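Local coordinates for purine nucleoside phosphorylase (Anopheles gambiae, PDB 2P4S), which catalyses the phosphorolysis of inosine, guanosine and their 2'-deoxy forms to free purine base and pentose 1-phosphate in purine salvage, at residues N200-N206 and D300-T306; S324-N328 and I345-G349. All coordinates share one frame; numbering follows the deposited sequence.

Contact 1 (N200-N206 and D300-T306); sequences NAAGGAN and DAIGMST. With DIH (7-[[(3R,4R)-3-(hydroxymethyl)-4-oxidanyl-pyrrolidin-1-ium-1-yl]methyl]-3,5-dihydropyrrolo[3,2-d]pyrimidin-4-one), chain F; PO4 (phosphate ion), chain D.
Asn206 swings CG away from its backbone N (chi1 -173°), and Asp300 turns CG back beside its own N (chi1 -60°). The two side chains then run alongside each other, pointing the same way, and Asn206 ND2 donates to Asp300 OD1 at 2.7 Å. The amide hydrogen meets the carboxylate on its anti side, 34° out of plane. Asp300 OD2 is bound by Val276 N, so both oxygens have a donor.

This pair closes one end of an antiparallel strand pair in the mixed sheet of this PNP/MTAP-family phosphorylase. Gly203 and Ile302 are a hydrogen-bonded pair: Gly203 N gives to Ile302 O at 2.8 Å, and Ile302 N gives to Gly203 O at 2.9 Å. Where the first strand ends, Asp300 O takes two donors from the same face of its plane, Ala205 N at 2.8 Å and Asn206 N at 3.1 Å.

From Gly203 and Ile302 onward the pair lines part of the active site. Gly203 has no side chain, and the base of the inhibitor DIH fills the space where one would point. Ile302 lies on the same face. Its CG2 touches the base at C2 and its CD1 packs on Ala205 CB. Met304 lays SD against C2' of the pyrrolidine. Between the diverging ends sits phosphate. Ala201 N donates a nearly straight bond to PO4 O1 at 2.8 Å. A water gives to Ala201 O and PO4 O3 and accepts from Met304 N. Ser118 N and Arg169 NH1 also bind the ion. Ser305 OG donates to PO4 O3 at 2.7 Å, and is itself positioned by Thr306 OG1, which donates to Ser305 OG at 2.9 Å.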
ATOM      1  N   ASN A 200     -13.133 -13.199  12.758  1.00 16.25           N
ATOM      2  CA  ASN A 200     -11.705 -13.444  12.620  1.00 15.46           C
ATOM      3  C   ASN A 200     -11.085 -13.453  13.999  1.00 15.42           C
ATOM      4  O   ASN A 200     -11.772 -13.109  14.985  1.00 15.35           O
ATOM      5  CB  ASN A 200     -11.062 -12.382  11.701  1.00 14.77           C
ATOM      6  CG  ASN A 200     -11.258 -10.980  12.215  1.00 15.70           C
ATOM      7  OD1 ASN A 200     -10.859 -10.647  13.334  1.00 18.89           O
ATOM      8  ND2 ASN A 200     -11.880 -10.152  11.417  1.00 15.40           N
ATOM      9  N   ALA A 201      -9.815 -13.867  14.071  1.00 14.74           N
ATOM     10  CA  ALA A 201      -8.950 -13.554  15.198  1.00 14.83           C
ATOM     11  C   ALA A 201      -8.229 -12.204  14.977  1.00 14.81           C
ATOM     12  O   ALA A 201      -7.979 -11.810  13.836  1.00 15.72           O
ATOM     13  CB  ALA A 201      -7.909 -14.688  15.401  1.00 14.80           C
ATOM     14  N   ALA A 202      -7.879 -11.501  16.057  1.00 13.93           N
ATOM     15  CA  ALA A 202      -7.073 -10.259  15.935  1.00 14.06           C
ATOM     16  C   ALA A 202      -6.200  -9.998  17.156  1.00 13.06           C
ATOM     17  O   ALA A 202      -6.448 -10.538  18.270  1.00 12.01           O
ATOM     18  CB  ALA A 202      -7.951  -9.016  15.637  1.00 13.14           C
ATOM     19  N   GLY A 203      -5.171  -9.185  16.922  1.00 12.67           N
ATOM     20  CA  GLY A 203      -4.323  -8.683  18.006  1.00 13.65           C
ATOM     21  C   GLY A 203      -5.022  -7.456  18.566  1.00 13.43           C
ATOM     22  O   GLY A 203      -5.525  -6.620  17.797  1.00 13.27           O
ATOM     23  N   GLY A 204      -5.077  -7.353  19.897  1.00 14.15           N
ATOM     24  CA  GLY A 204      -5.666  -6.158  20.546  1.00 14.18           C
ATOM     25  C   GLY A 204      -4.633  -5.031  20.545  1.00 15.47           C
ATOM     26  O   GLY A 204      -3.612  -5.130  21.248  1.00 14.72           O
ATOM     27  N   ALA A 205      -4.857  -4.004  19.718  1.00 14.70           N
ATOM     28  CA  ALA A 205      -3.976  -2.817  19.707  1.00 17.31           C
ATOM     29  C   ALA A 205      -4.446  -1.825  20.773  1.00 17.97           C
ATOM     30  O   ALA A 205      -3.672  -1.045  21.287  1.00 20.56           O
ATOM     31  CB  ALA A 205      -3.932  -2.148  18.303  1.00 15.72           C
ATOM     32  N   ASN A 206      -5.731  -1.862  21.084  1.00 18.68           N
ATOM     33  CA  ASN A 206      -6.296  -1.071  22.168  1.00 18.60           C
ATOM     34  C   ASN A 206      -5.864  -1.684  23.536  1.00 18.51           C
ATOM     35  O   ASN A 206      -6.206  -2.815  23.857  1.00 17.65           O
ATOM     36  CB  ASN A 206      -7.816  -0.998  22.000  1.00 17.13           C
ATOM     37  CG  ASN A 206      -8.469  -0.050  22.985  1.00 19.03           C
ATOM     38  OD1 ASN A 206      -8.131  -0.022  24.167  1.00 19.56           O
ATOM     39  ND2 ASN A 206      -9.417   0.714  22.505  1.00 15.72           N
ATOM     40  N   ASP A 300      -8.238  -0.417  16.645  1.00 14.10           N
ATOM     41  CA  ASP A 300      -8.293  -1.179  17.907  1.00 14.09           C
ATOM     42  C   ASP A 300      -7.855  -2.611  17.794  1.00 13.79           C
ATOM     43  O   ASP A 300      -7.383  -3.161  18.772  1.00 13.21           O
ATOM     44  CB  ASP A 300      -9.704  -1.137  18.539  1.00 13.69           C
ATOM     45  CG  ASP A 300     -10.118   0.266  18.837  1.00 15.27           C
ATOM     46  OD1 ASP A 300      -9.577   0.885  19.806  1.00 22.39           O
ATOM     47  OD2 ASP A 300     -10.906   0.787  18.063  1.00 12.90           O
ATOM     48  N   ALA A 301      -8.050  -3.216  16.621  1.00 12.69           N
ATOM     49  CA  ALA A 301      -7.803  -4.654  16.436  1.00 14.09           C
ATOM     50  C   ALA A 301      -7.078  -4.861  15.114  1.00 13.55           C
ATOM     51  O   ALA A 301      -7.469  -4.303  14.118  1.00 13.70           O
ATOM     52  CB  ALA A 301      -9.119  -5.489  16.476  1.00 13.47           C
ATOM     53  N   ILE A 302      -5.999  -5.629  15.143  1.00 13.74           N
ATOM     54  CA  ILE A 302      -5.170  -5.832  13.958  1.00 13.98           C
ATOM     55  C   ILE A 302      -5.248  -7.278  13.491  1.00 13.98           C
ATOM     56  O   ILE A 302      -4.993  -8.206  14.276  1.00 14.56           O
ATOM     57  CB  ILE A 302      -3.675  -5.464  14.193  1.00 14.31           C
ATOM     58  CG1 ILE A 302      -3.511  -3.961  14.563  1.00 14.39           C
ATOM     59  CG2 ILE A 302      -2.854  -5.789  12.901  1.00 11.80           C
ATOM     60  CD1 ILE A 302      -2.105  -3.602  15.305  1.00 13.68           C
ATOM     61  N   GLY A 303      -5.588  -7.461  12.219  1.00 13.62           N
ATOM     62  CA  GLY A 303      -5.742  -8.782  11.676  1.00 14.16           C
ATOM     63  C   GLY A 303      -5.195  -8.880  10.278  1.00 15.09           C
ATOM     64  O   GLY A 303      -4.464  -7.991   9.859  1.00 14.62           O
ATOM     65  N   MET A 304      -5.573  -9.951   9.556  1.00 15.71           N
ATOM     66  CA  MET A 304      -5.101 -10.186   8.181  1.00 16.53           C
ATOM     67  C   MET A 304      -6.181 -10.713   7.226  1.00 17.45           C
ATOM     68  O   MET A 304      -5.855 -11.437   6.291  1.00 18.43           O
ATOM     69  CB  MET A 304      -3.936 -11.198   8.190  1.00 16.62           C
ATOM     70  CG  MET A 304      -2.757 -10.781   9.081  1.00 15.14           C
ATOM     71  SD  MET A 304      -1.511 -12.034   9.068  1.00 17.56           S
ATOM     72  CE  MET A 304      -0.280 -11.414  10.240  1.00 16.79           C
ATOM     73  N   SER A 305      -7.461 -10.368   7.423  1.00 17.79           N
ATOM     74  CA  SER A 305      -8.517 -10.944   6.586  1.00 17.77           C
ATOM     75  C   SER A 305      -9.737 -10.032   6.562  1.00 19.07           C
ATOM     76  O   SER A 305      -9.628  -8.850   6.955  1.00 18.87           O
ATOM     77  CB  SER A 305      -8.882 -12.326   7.103  1.00 17.76           C
ATOM     78  OG  SER A 305      -9.645 -12.202   8.292  1.00 19.34           O
ATOM     79  N   THR A 306     -10.895 -10.549   6.101  1.00 18.51           N
ATOM     80  CA  THR A 306     -12.216  -9.911   6.442  1.00 18.20           C
ATOM     81  C   THR A 306     -12.607  -8.663   5.662  1.00 18.10           C
ATOM     82  O   THR A 306     -13.706  -8.612   5.098  1.00 18.73           O
ATOM     83  CB  THR A 306     -12.303  -9.612   7.973  1.00 18.08           C
ATOM     84  OG1 THR A 306     -12.199 -10.853   8.656  1.00 16.12           O
ATOM     85  CG2 THR A 306     -13.628  -8.927   8.392  1.00 17.87           C
TER
HETATM   86  O5' DIH F 401      -1.887 -16.563  13.809  1.00 18.22           O
HETATM   87  C5' DIH F 401      -1.806 -15.918  12.522  1.00 18.39           C
HETATM   88  C4' DIH F 401      -3.207 -15.902  11.961  1.00 18.57           C
HETATM   89  C6' DIH F 401      -4.206 -15.262  12.951  1.00 16.89           C
HETATM   90  C3' DIH F 401      -3.248 -15.081  10.690  1.00 16.77           C
HETATM   91  O3' DIH F 401      -4.214 -15.665   9.814  1.00 15.14           O
HETATM   92  C2' DIH F 401      -3.788 -13.738  11.147  1.00 14.53           C
HETATM   93  N1' DIH F 401      -4.800 -14.135  12.176  1.00 16.27           N
HETATM   94  C10 DIH F 401      -5.283 -12.952  12.906  1.00 13.21           C
HETATM   95  C9  DIH F 401      -4.411 -12.369  13.997  1.00 13.77           C
HETATM   96  C8  DIH F 401      -4.430 -12.763  15.362  1.00 13.76           C
HETATM   97  N7  DIH F 401      -3.536 -11.994  16.043  1.00 14.43           N
HETATM   98  C5  DIH F 401      -2.940 -11.122  15.189  1.00 12.86           C
HETATM   99  C6  DIH F 401      -1.951 -10.018  15.345  1.00 14.19           C
HETATM  100  O6  DIH F 401      -1.413  -9.733  16.494  1.00 15.95           O
HETATM  101  N1  DIH F 401      -1.644  -9.349  14.214  1.00 13.84           N
HETATM  102  C2  DIH F 401      -2.182  -9.634  12.990  1.00 14.24           C
HETATM  103  N3  DIH F 401      -3.100 -10.598  12.817  1.00 13.24           N
HETATM  104  C4  DIH F 401      -3.484 -11.337  13.911  1.00 13.35           C
HETATM  105  P   PO4 D 503      -8.131 -15.028  10.566  1.00 17.31           P
HETATM  106  O1  PO4 D 503      -8.958 -15.249  11.792  1.00 17.23           O
HETATM  107  O2  PO4 D 503      -8.681 -15.926   9.457  1.00 17.48           O
HETATM  108  O3  PO4 D 503      -8.172 -13.634  10.062  1.00 16.91           O
HETATM  109  O4  PO4 D 503      -6.711 -15.372  10.906  1.00 16.98           O
HETATM  110  O   HOH W   1      -7.731 -11.310  11.128  1.00 14.52           O

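Contact 2 (S324-N328 and I345-G349); sequences SLITN and IVGVG. With DIH (7-[[(3R,4R)-3-(hydroxymethyl)-4-oxidanyl-pyrrolidin-1-ium-1-yl]methyl]-3,5-dihydropyrrolo[3,2-d]pyrimidin-4-one), chain F.
The flat amide of Asn328 has the CD1 methyl of Ile345 over one face, 3.7 Å from Asn328 OD1. The backbone O of Ala202 lies on the other side of the amide plane. Both polar atoms of the amide reach the base of DIH. DIH N7 donates to Asn328 OD1 at 2.8 Å, and Asn328 ND2 donates to DIH O6 at 2.9 Å. Both bonds are almost straight, so the pair fixes the rotation of the amide and reads the N-H at N7 together with the carbonyl. This is part of the purine-binding site, to which Glu286 also contributes. The N-H at N7 of this deaza base is consistent with a mimic of a leaving purine protonated there.

Thr327 holds the amide oxygen within its own plane. Its OG1 stands between backbone N and carbonyl carbon (chi1 47°) and donates to Asn328 OD1 at 2.8 Å. OD1 is therefore gripped by two donors.

The rest is van der Waals packing of a helix on a strand, much of it methyl groups against oxygens. Thr327 and Ile345 cross at about a right angle. Ile345 CG2 meets Thr327 OG1 at 3.5 Å, while Thr327 CG2 rests on Ile345 O, also at 3.5 Å. Val348 places CG2 3.6 Å from Thr327 O. Leu325 fits tightly against a helix glycine, with Leu325 CD2 3.4 Å from Gly349 CA. Ile345 CD1 also touches O5' of the inhibitor, and thus spans base-binding amide and sugar mimic.

The local helix axis makes 123° with the strand direction. Helix 342-350 covers strand 319-329 on the face carrying Leu325 and Thr327, and Ile345 reaches on to Ala201 of strand 195-204. Ile326 points away from the helix, and its side chain touches Ala301 of strand 301-303.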
ATOM      1  N   SER A 324     -14.090  -9.557  15.839  1.00 16.82           N
ATOM      2  CA  SER A 324     -12.772 -10.108  16.107  1.00 16.47           C
ATOM      3  C   SER A 324     -12.771 -10.743  17.511  1.00 17.66           C
ATOM      4  O   SER A 324     -13.161 -10.090  18.505  1.00 16.67           O
ATOM      5  CB  SER A 324     -11.726  -8.985  16.111  1.00 16.03           C
ATOM      6  OG  SER A 324     -11.561  -8.334  14.866  1.00 14.08           O
ATOM      7  N   LEU A 325     -12.305 -11.994  17.602  1.00 17.20           N
ATOM      8  CA  LEU A 325     -11.852 -12.534  18.874  1.00 17.46           C
ATOM      9  C   LEU A 325     -10.405 -12.035  19.084  1.00 17.54           C
ATOM     10  O   LEU A 325      -9.532 -12.282  18.236  1.00 15.35           O
ATOM     11  CB  LEU A 325     -11.887 -14.069  18.851  1.00 17.57           C
ATOM     12  CG  LEU A 325     -11.490 -14.807  20.134  1.00 19.33           C
ATOM     13  CD1 LEU A 325     -12.456 -14.530  21.322  1.00 15.28           C
ATOM     14  CD2 LEU A 325     -11.453 -16.299  19.820  1.00 18.92           C
ATOM     15  N   ILE A 326     -10.170 -11.342  20.216  1.00 17.03           N
ATOM     16  CA  ILE A 326      -8.865 -10.824  20.564  1.00 16.70           C
ATOM     17  C   ILE A 326      -8.060 -11.992  21.116  1.00 17.30           C
ATOM     18  O   ILE A 326      -8.363 -12.507  22.168  1.00 17.78           O
ATOM     19  CB  ILE A 326      -8.985  -9.678  21.630  1.00 16.18           C
ATOM     20  CG1 ILE A 326      -9.875  -8.540  21.110  1.00 16.63           C
ATOM     21  CG2 ILE A 326      -7.609  -9.209  22.109  1.00 13.91           C
ATOM     22  CD1 ILE A 326      -9.378  -7.847  19.769  1.00 14.58           C
ATOM     23  N   THR A 327      -7.025 -12.433  20.394  1.00 18.50           N
ATOM     24  CA  THR A 327      -6.398 -13.730  20.692  1.00 16.57           C
ATOM     25  C   THR A 327      -5.062 -13.505  21.363  1.00 16.89           C
ATOM     26  O   THR A 327      -4.420 -14.431  21.822  1.00 17.06           O
ATOM     27  CB  THR A 327      -6.224 -14.577  19.409  1.00 17.59           C
ATOM     28  OG1 THR A 327      -5.652 -13.762  18.367  1.00 15.64           O
ATOM     29  CG2 THR A 327      -7.575 -15.087  18.941  1.00 14.95           C
ATOM     30  N   ASN A 328      -4.658 -12.248  21.422  1.00 16.87           N
ATOM     31  CA  ASN A 328      -3.361 -11.868  21.892  1.00 17.30           C
ATOM     32  C   ASN A 328      -3.362 -10.375  21.895  1.00 17.71           C
ATOM     33  O   ASN A 328      -4.069  -9.741  21.090  1.00 18.43           O
ATOM     34  CB  ASN A 328      -2.209 -12.385  20.994  1.00 16.40           C
ATOM     35  CG  ASN A 328      -2.324 -11.904  19.539  1.00 17.49           C
ATOM     36  OD1 ASN A 328      -3.240 -12.341  18.782  1.00 12.56           O
ATOM     37  ND2 ASN A 328      -1.397 -11.020  19.130  1.00 13.19           N
ATOM     38  N   ILE A 345      -3.132 -18.903  19.560  1.00 22.55           N
ATOM     39  CA  ILE A 345      -4.150 -18.027  18.981  1.00 20.39           C
ATOM     40  C   ILE A 345      -5.396 -18.809  18.624  1.00 21.39           C
ATOM     41  O   ILE A 345      -6.511 -18.408  18.979  1.00 20.20           O
ATOM     42  CB  ILE A 345      -3.538 -17.208  17.766  1.00 20.53           C
ATOM     43  CG1 ILE A 345      -2.636 -16.058  18.309  1.00 17.93           C
ATOM     44  CG2 ILE A 345      -4.605 -16.716  16.785  1.00 19.21           C
ATOM     45  CD1 ILE A 345      -1.782 -15.338  17.239  1.00 17.70           C
ATOM     46  N   VAL A 346      -5.198 -19.952  17.947  1.00 21.51           N
ATOM     47  CA  VAL A 346      -6.277 -20.840  17.591  1.00 21.95           C
ATOM     48  C   VAL A 346      -6.868 -21.406  18.882  1.00 22.42           C
ATOM     49  O   VAL A 346      -8.069 -21.484  19.001  1.00 22.06           O
ATOM     50  CB  VAL A 346      -5.780 -21.967  16.607  1.00 23.18           C
ATOM     51  CG1 VAL A 346      -6.871 -22.995  16.297  1.00 22.75           C
ATOM     52  CG2 VAL A 346      -5.240 -21.323  15.315  1.00 21.05           C
ATOM     53  N   GLY A 347      -6.012 -21.748  19.854  1.00 22.82           N
ATOM     54  CA  GLY A 347      -6.452 -22.203  21.186  1.00 23.36           C
ATOM     55  C   GLY A 347      -7.402 -21.292  21.964  1.00 23.62           C
ATOM     56  O   GLY A 347      -8.242 -21.770  22.726  1.00 25.19           O
ATOM     57  N   VAL A 348      -7.267 -19.980  21.806  1.00 23.61           N
ATOM     58  CA  VAL A 348      -8.121 -19.016  22.508  1.00 22.62           C
ATOM     59  C   VAL A 348      -9.609 -19.214  22.074  1.00 24.01           C
ATOM     60  O   VAL A 348     -10.525 -19.244  22.929  1.00 23.07           O
ATOM     61  CB  VAL A 348      -7.620 -17.555  22.270  1.00 22.58           C
ATOM     62  CG1 VAL A 348      -8.597 -16.504  22.832  1.00 20.81           C
ATOM     63  CG2 VAL A 348      -6.228 -17.350  22.859  1.00 21.32           C
ATOM     64  N   GLY A 349      -9.836 -19.353  20.772  1.00 23.44           N
ATOM     65  CA  GLY A 349     -11.156 -19.668  20.251  1.00 26.12           C
ATOM     66  C   GLY A 349     -11.718 -21.037  20.581  1.00 27.49           C
ATOM     67  O   GLY A 349     -12.914 -21.141  20.896  1.00 27.02           O
TER
HETATM   68  O5' DIH F 401      -1.887 -16.563  13.809  1.00 18.22           O
HETATM   69  C5' DIH F 401      -1.806 -15.918  12.522  1.00 18.39           C
HETATM   70  C4' DIH F 401      -3.207 -15.902  11.961  1.00 18.57           C
HETATM   71  C6' DIH F 401      -4.206 -15.262  12.951  1.00 16.89           C
HETATM   72  C3' DIH F 401      -3.248 -15.081  10.690  1.00 16.77           C
HETATM   73  O3' DIH F 401      -4.214 -15.665   9.814  1.00 15.14           O
HETATM   74  C2' DIH F 401      -3.788 -13.738  11.147  1.00 14.53           C
HETATM   75  N1' DIH F 401      -4.800 -14.135  12.176  1.00 16.27           N
HETATM   76  C10 DIH F 401      -5.283 -12.952  12.906  1.00 13.21           C
HETATM   77  C9  DIH F 401      -4.411 -12.369  13.997  1.00 13.77           C
HETATM   78  C8  DIH F 401      -4.430 -12.763  15.362  1.00 13.76           C
HETATM   79  N7  DIH F 401      -3.536 -11.994  16.043  1.00 14.43           N
HETATM   80  C5  DIH F 401      -2.940 -11.122  15.189  1.00 12.86           C
HETATM   81  C6  DIH F 401      -1.951 -10.018  15.345  1.00 14.19           C
HETATM   82  O6  DIH F 401      -1.413  -9.733  16.494  1.00 15.95           O
HETATM   83  N1  DIH F 401      -1.644  -9.349  14.214  1.00 13.84           N
HETATM   84  C2  DIH F 401      -2.182  -9.634  12.990  1.00 14.24           C
HETATM   85  N3  DIH F 401      -3.100 -10.598  12.817  1.00 13.24           N
HETATM   86  C4  DIH F 401      -3.484 -11.337  13.911  1.00 13.35           C

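Both contacts are buried, and both wall the same inhibitor site. They share one sheet, in which strands 195-204 and 319-329 are neighbours. Ala202 N probably bonds to Leu325 O at 2.8 Å, and Gly204 N to Asn328 O at 2.9 Å. Ala201 CB also packs on Thr327 CG2. Contact 1 is strand on strand within the sheet. Its chemistry is mainly polar, with backbone bonds at its middle and phosphate at one end. Contact 2 is helix on strand. Across its segments the touch is van der Waals packing, methyl groups against carbon and oxygen, and its polar work goes to the base. Contact 1 thus serves phosphate and base, contact 2 base and sugar mimic.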